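Local atomic coordinates of Endonuclease/exonuclease/phosphatase (Beutenbergia cavernae DSM 12333, PDB entry 4RUW), a protein that is of undetermined specific function but belongs to the endonuclease/exonuclease/phosphatase family, pairing a DNase I-like domain with an Ig-like domain and holding a zinc ion. Residues G73-P78 and G105-Q110; N95-D100 and D109-L114. All blocks are in the same frame, centred on the assembly; numbering follows the deposited sequence. Where two conformers were deposited one is given.

Contact 1 (G73-P78 and G105-Q110). With ZN (zinc ion), chain B.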
loop_
_atom_site.group_PDB
_atom_site.type_symbol
_atom_site.label_atom_id
_atom_site.label_comp_id
_atom_site.label_asym_id
_atom_site.label_seq_id
_atom_site.Cartn_x
_atom_site.Cartn_y
_atom_site.Cartn_z
ATOM N N GLY A 73 8.762 12.673 -24.098
ATOM C CA GLY A 73 8.264 12.593 -25.460
ATOM C C GLY A 73 8.489 11.267 -26.166
ATOM O O GLY A 73 8.189 11.138 -27.353
ATOM N N VAL A 74 9.018 10.279 -25.449
ATOM C CA VAL A 74 9.218 8.952 -26.016
ATOM C C VAL A 74 8.475 7.937 -25.166
ATOM O O VAL A 74 8.646 7.898 -23.951
ATOM C CB VAL A 74 10.712 8.572 -26.062
ATOM C CG1 VAL A 74 10.886 7.152 -26.577
ATOM C CG2 VAL A 74 11.488 9.560 -26.921
ATOM N N VAL A 75 7.635 7.133 -25.802
ATOM C CA VAL A 75 6.906 6.086 -25.099
ATOM C C VAL A 75 7.749 4.813 -25.136
ATOM O O VAL A 75 8.050 4.302 -26.218
ATOM C CB VAL A 75 5.535 5.844 -25.742
ATOM C CG1 VAL A 75 4.756 4.818 -24.949
ATOM C CG2 VAL A 75 4.755 7.158 -25.841
ATOM N N ASP A 76 8.128 4.297 -23.967
ATOM C CA ASP A 76 9.194 3.299 -23.884
ATOM C C ASP A 76 8.802 2.100 -23.009
ATOM O O ASP A 76 9.375 1.859 -21.936
ATOM C CB ASP A 76 10.460 3.978 -23.347
ATOM C CG ASP A 76 11.730 3.153 -23.560
ATOM O OD1 ASP A 76 11.664 1.958 -23.904
ATOM O OD2 ASP A 76 12.827 3.716 -23.365
ATOM N N GLU A 77 7.822 1.337 -23.473
ATOM C CA GLU A 77 7.442 0.122 -22.770
ATOM C C GLU A 77 8.603 -0.863 -22.519
ATOM O O GLU A 77 8.624 -1.517 -21.482
ATOM C CB GLU A 77 6.281 -0.582 -23.470
ATOM C CG GLU A 77 4.967 0.190 -23.449
ATOM C CD GLU A 77 4.755 1.076 -24.655
ATOM O OE1 GLU A 77 5.721 1.302 -25.409
ATOM O OE2 GLU A 77 3.611 1.551 -24.847
ATOM N N PRO A 78 9.566 -0.989 -23.458
ATOM C CA PRO A 78 10.647 -1.951 -23.173
ATOM C C PRO A 78 11.448 -1.638 -21.919
ATOM O O PRO A 78 11.905 -2.537 -21.232
ATOM C CB PRO A 78 11.544 -1.847 -24.412
ATOM C CG PRO A 78 10.595 -1.498 -25.496
ATOM C CD PRO A 78 9.610 -0.544 -24.864
ATOM N N GLY A 105 -0.432 12.541 -29.621
ATOM C CA GLY A 105 0.011 12.203 -28.283
ATOM C C GLY A 105 -0.417 10.838 -27.789
ATOM O O GLY A 105 -0.148 10.490 -26.643
ATOM N N SER A 106 -1.067 10.058 -28.645
ATOM C CA SER A 106 -1.538 8.730 -28.242
ATOM C C SER A 106 -0.405 7.836 -27.742
ATOM O O SER A 106 0.712 7.920 -28.245
ATOM C CB SER A 106 -2.258 8.050 -29.404
ATOM O OG SER A 106 -2.570 6.703 -29.097
ATOM N N HIS A 107 -0.706 6.994 -26.754
ATOM C CA HIS A 107 0.246 6.033 -26.203
ATOM C C HIS A 107 0.048 4.636 -26.779
ATOM O O HIS A 107 0.757 3.698 -26.412
ATOM C CB HIS A 107 0.097 5.965 -24.680
ATOM C CG HIS A 107 0.488 7.230 -23.982
ATOM N ND1 HIS A 107 -0.433 8.188 -23.603
ATOM C CD2 HIS A 107 1.701 7.706 -23.611
ATOM C CE1 HIS A 107 0.202 9.197 -23.025
ATOM N NE2 HIS A 107 1.499 8.932 -23.030
ATOM N N GLY A 108 -0.933 4.491 -27.664
ATOM C CA GLY A 108 -1.267 3.198 -28.230
ATOM C C GLY A 108 -1.816 2.230 -27.197
ATOM O O GLY A 108 -2.290 2.637 -26.138
ATOM N N ASP A 109 -1.750 0.941 -27.507
ATOM C CA ASP A 109 -2.288 -0.108 -26.646
ATOM C C ASP A 109 -1.187 -0.600 -25.705
ATOM O O ASP A 109 -0.526 -1.612 -25.960
ATOM C CB ASP A 109 -2.816 -1.260 -27.511
ATOM C CG ASP A 109 -3.650 -2.267 -26.730
ATOM O OD1 ASP A 109 -3.509 -2.358 -25.492
ATOM O OD2 ASP A 109 -4.436 -2.992 -27.377
ATOM N N GLN A 110 -0.983 0.112 -24.602
ATOM C CA GLN A 110 0.120 -0.248 -23.711
ATOM C C GLN A 110 -0.026 -1.618 -23.037
ATOM O O GLN A 110 0.968 -2.325 -22.899
ATOM C CB GLN A 110 0.410 0.859 -22.693
ATOM C CG GLN A 110 0.639 2.206 -23.351
ATOM C CD GLN A 110 1.301 3.187 -22.419
ATOM O OE1 GLN A 110 0.735 3.573 -21.395
ATOM N NE2 GLN A 110 2.513 3.600 -22.767
HETATM ZN ZN ZN B . -2.483 8.110 -23.505
HETATM O O HOH W 1 1.727 1.170 -26.678
#

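Contact 2 (N95-D100 and D109-L114). With ZN (zinc ion), chain B.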
loop_
_atom_site.group_PDB
_atom_site.type_symbol
_atom_site.label_atom_id
_atom_site.label_comp_id
_atom_site.label_asym_id
_atom_site.label_seq_id
_atom_site.Cartn_x
_atom_site.Cartn_y
_atom_site.Cartn_z
ATOM N N ASN A 95 0.169 1.208 -12.339
ATOM C CA ASN A 95 -0.690 2.379 -12.486
ATOM C C ASN A 95 -0.244 3.203 -13.688
ATOM O O ASN A 95 0.931 3.127 -14.097
ATOM C CB ASN A 95 -0.635 3.283 -11.243
ATOM C CG ASN A 95 -0.939 2.549 -9.940
ATOM O OD1 ASN A 95 -0.245 2.748 -8.949
ATOM N ND2 ASN A 95 -1.996 1.743 -9.922
ATOM N N GLU A 96 -1.160 3.993 -14.239
ATOM C CA GLU A 96 -0.876 4.887 -15.360
ATOM C C GLU A 96 -0.468 4.124 -16.617
ATOM O O GLU A 96 0.546 4.420 -17.248
ATOM C CB GLU A 96 0.168 5.936 -14.981
ATOM C CG GLU A 96 -0.331 6.942 -13.962
ATOM C CD GLU A 96 -1.506 7.748 -14.482
ATOM O OE1 GLU A 96 -1.327 8.486 -15.474
ATOM O OE2 GLU A 96 -2.611 7.635 -13.908
ATOM N N VAL A 97 -1.291 3.147 -16.979
ATOM C CA VAL A 97 -1.129 2.403 -18.207
ATOM C C VAL A 97 -2.263 2.829 -19.134
ATOM O O VAL A 97 -3.436 2.711 -18.771
ATOM C CB VAL A 97 -1.208 0.872 -17.953
ATOM C CG1 VAL A 97 -0.920 0.115 -19.241
ATOM C CG2 VAL A 97 -0.262 0.440 -16.840
ATOM N N HIS A 98 -1.921 3.356 -20.309
ATOM C CA HIS A 98 -2.945 3.836 -21.234
ATOM C C HIS A 98 -3.304 2.805 -22.288
ATOM O O HIS A 98 -2.486 1.969 -22.684
ATOM C CB HIS A 98 -2.540 5.145 -21.924
ATOM C CG HIS A 98 -2.751 6.357 -21.067
ATOM N ND1 HIS A 98 -2.799 7.632 -21.602
ATOM C CD2 HIS A 98 -2.925 6.476 -19.733
ATOM C CE1 HIS A 98 -3.004 8.489 -20.600
ATOM N NE2 HIS A 98 -3.079 7.818 -19.473
ATOM N N ARG A 99 -4.550 2.873 -22.736
ATOM C CA ARG A 99 -4.973 2.122 -23.893
ATOM C C ARG A 99 -5.695 3.125 -24.783
ATOM O O ARG A 99 -6.866 3.448 -24.558
ATOM C CB ARG A 99 -5.869 0.954 -23.484
ATOM C CG ARG A 99 -6.308 0.090 -24.651
ATOM C CD ARG A 99 -6.538 -1.346 -24.232
ATOM N NE ARG A 99 -7.780 -1.527 -23.488
ATOM C CZ ARG A 99 -8.145 -2.677 -22.927
ATOM N NH1 ARG A 99 -7.356 -3.739 -23.013
ATOM N NH2 ARG A 99 -9.292 -2.768 -22.272
ATOM N N ASP A 100 -4.964 3.653 -25.764
ATOM C CA ASP A 100 -5.412 4.801 -26.555
ATOM C C ASP A 100 -5.593 4.449 -28.022
ATOM O O ASP A 100 -4.771 3.735 -28.594
ATOM C CB ASP A 100 -4.375 5.928 -26.541
ATOM C CG ASP A 100 -4.093 6.489 -25.168
ATOM O OD1 ASP A 100 -4.937 6.386 -24.237
ATOM O OD2 ASP A 100 -2.991 7.069 -25.025
ATOM N N ASP A 109 -1.750 0.941 -27.507
ATOM C CA ASP A 109 -2.288 -0.108 -26.646
ATOM C C ASP A 109 -1.187 -0.600 -25.705
ATOM O O ASP A 109 -0.526 -1.612 -25.960
ATOM C CB ASP A 109 -2.816 -1.260 -27.511
ATOM C CG ASP A 109 -3.650 -2.267 -26.730
ATOM O OD1 ASP A 109 -3.509 -2.358 -25.492
ATOM O OD2 ASP A 109 -4.436 -2.992 -27.377
ATOM N N GLN A 110 -0.983 0.112 -24.602
ATOM C CA GLN A 110 0.120 -0.248 -23.711
ATOM C C GLN A 110 -0.026 -1.618 -23.037
ATOM O O GLN A 110 0.968 -2.325 -22.899
ATOM C CB GLN A 110 0.410 0.859 -22.693
ATOM C CG GLN A 110 0.639 2.206 -23.351
ATOM C CD GLN A 110 1.301 3.187 -22.419
ATOM O OE1 GLN A 110 0.735 3.573 -21.395
ATOM N NE2 GLN A 110 2.513 3.600 -22.767
ATOM N N PRO A 111 -1.249 -2.004 -22.620
ATOM C CA PRO A 111 -1.343 -3.348 -22.033
ATOM C C PRO A 111 -0.920 -4.439 -23.022
ATOM O O PRO A 111 -0.230 -5.380 -22.630
ATOM C CB PRO A 111 -2.832 -3.473 -21.682
ATOM C CG PRO A 111 -3.276 -2.071 -21.472
ATOM C CD PRO A 111 -2.521 -1.268 -22.481
ATOM N N ALA A 112 -1.300 -4.308 -24.289
ATOM C CA ALA A 112 -0.925 -5.307 -25.278
ATOM C C ALA A 112 0.583 -5.304 -25.506
ATOM O O ALA A 112 1.200 -6.358 -25.665
ATOM C CB ALA A 112 -1.663 -5.072 -26.577
ATOM N N ARG A 113 1.186 -4.120 -25.518
ATOM C CA ARG A 113 2.621 -4.026 -25.738
ATOM C C ARG A 113 3.407 -4.612 -24.557
ATOM O O ARG A 113 4.382 -5.345 -24.741
ATOM C CB ARG A 113 3.015 -2.574 -26.016
ATOM C CG ARG A 113 4.501 -2.355 -26.229
ATOM C CD ARG A 113 5.076 -3.235 -27.324
ATOM N NE ARG A 113 6.448 -2.827 -27.615
ATOM C CZ ARG A 113 7.391 -3.622 -28.108
ATOM N NH1 ARG A 113 7.125 -4.892 -28.383
ATOM N NH2 ARG A 113 8.606 -3.139 -28.312
ATOM N N LEU A 114 2.978 -4.296 -23.339
ATOM C CA LEU A 114 3.628 -4.853 -22.159
ATOM C C LEU A 114 3.481 -6.376 -22.119
ATOM O O LEU A 114 4.428 -7.090 -21.802
ATOM C CB LEU A 114 3.107 -4.203 -20.877
ATOM C CG LEU A 114 3.521 -2.749 -20.675
ATOM C CD1 LEU A 114 2.641 -2.097 -19.619
ATOM C CD2 LEU A 114 5.002 -2.691 -20.282
HETATM ZN ZN ZN B . -2.483 8.110 -23.505
HETATM O O HOH W 2 -5.041 -4.228 -24.489
#

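Contact 1 (G73-P78 and G105-Q110)
Val-75, Glu-77 and Gln-110 make the body of this contact, in which two loops of a DNase I-like domain meet where each runs into a helix. Asp-76 is the N-cap of helix 77-87, and Asp-109 is that of helix 110-118; the starts of the two helices lie close together, and His-107, in the loop before the second, binds the zinc ion. Val-75 reaches across with its two methyl groups. With CG1 anti to the backbone N (chi1 -176°), that methyl lies against the amide end of Gln-110, 3.4 Å from NE2, while CG2 approaches the His-107 ring obliquely, 3.8 Å from CD2. A branched apolar residue suits a place where one short side chain must cover both neighbours. Glu-77 bends at chi2 (92°), which brings its carboxylate round to Gln-110, the two chains crossing at about a right angle. Gln-110 NE2 donates to Glu-77 OE2 over 3.1 Å, arriving from above the carboxylate plane rather than within it. The same NE2 also donates to the carbonyl of Thr-65; a glutamine suits this place because its amide can donate twice without adding charge. Glu-77 is buried against Arg-113, Leu-114 and Leu-117 of helix 110-118, and the amide and a water that donate to OE2 probably ease its negative charge. On the zinc side, Ser-106 OG accepts from Gly-108 N at 3.1 Å, an ST turn that shapes the loop around His-107, whose ND1 binds the metal together with His-98, Asp-100 and His-137. The water joins the two halves: it donates to Glu-77 OE2 at 2.7 Å and to His-107 O, also at 2.7 Å.

Contact 2 (N95-D100 and D109-L114)
Gln-110 holds the backbone of His-98 at both its N-H and its carbonyl, the first with its side chain and the second with its own backbone N. Its OE1 accepts from His-98 N at 2.9 Å, in the carbonyl plane and on a lone pair, with a nearly straight N-H (168°). Its backbone N donates back to His-98 O at 3.1 Å, more bent. A glutamine at the first turn of a helix can thus imitate a strand partner and tie the end of strand 91-98 to the start of helix 110-118. Val-97 and Pro-111 slide past each other in opposite directions, Val-97 CG1 lying 3.9 Å from Pro-111 CD and also resting near Leu-114 CD1, a small apolar patch. Proline suits the first helical turn, where no carbonyl in the helix waits for its missing N-H. Towards solvent, Arg-99 and Asp-109 lie side by side and point the same way. Asp-109 swings CG opposite its backbone N (chi1 -168°), which brings the carboxylate back alongside the arginine, whose chain bends at chi3 (75°). Arg-99 CD is 3.4 Å from Asp-109 OD1; the guanidinium stands almost perpendicular to the carboxylate and meets it through a water, which accepts from Arg-99 NH1 at 2.8 Å and donates to Asp-109 OD1. That same oxygen caps the helix, accepting from Ala-112 N at 3.2 Å. Away from the helix start, the His-98 ring binds zinc through ND1 and Asp-100 through OD2, while Asp-100 OD1 takes the N-H of Ser-146. The helix-start bonds thus probably help position the backbone of His-98, a first-shell ligand; with Asp-100, His-107 and His-137 it makes up a three-histidine, one-aspartate zinc site.

Overall arrangement
Both contacts are partly buried, lie on one flank of the DNase I-like domain, and end on the same helix start, sharing Asp-109 and Gln-110. Their centres are about 8 Å apart. Contact 1 brings a loop and helix 77-87 against that start through side chains and a water, with the smaller buried surface; contact 2 brings in the end of strand 91-98 and relies on bonds to the His-98 backbone and on apolar packing, with Arg-99 and Asp-109 linked through a water at the surface. The zinc ion joins them: contact 1 supplies His-107, contact 2 supplies His-98 and Asp-100. The loops also meet directly, since His-107 N lies 2.9 Å from Asp-100 OD2, probably a hydrogen bond.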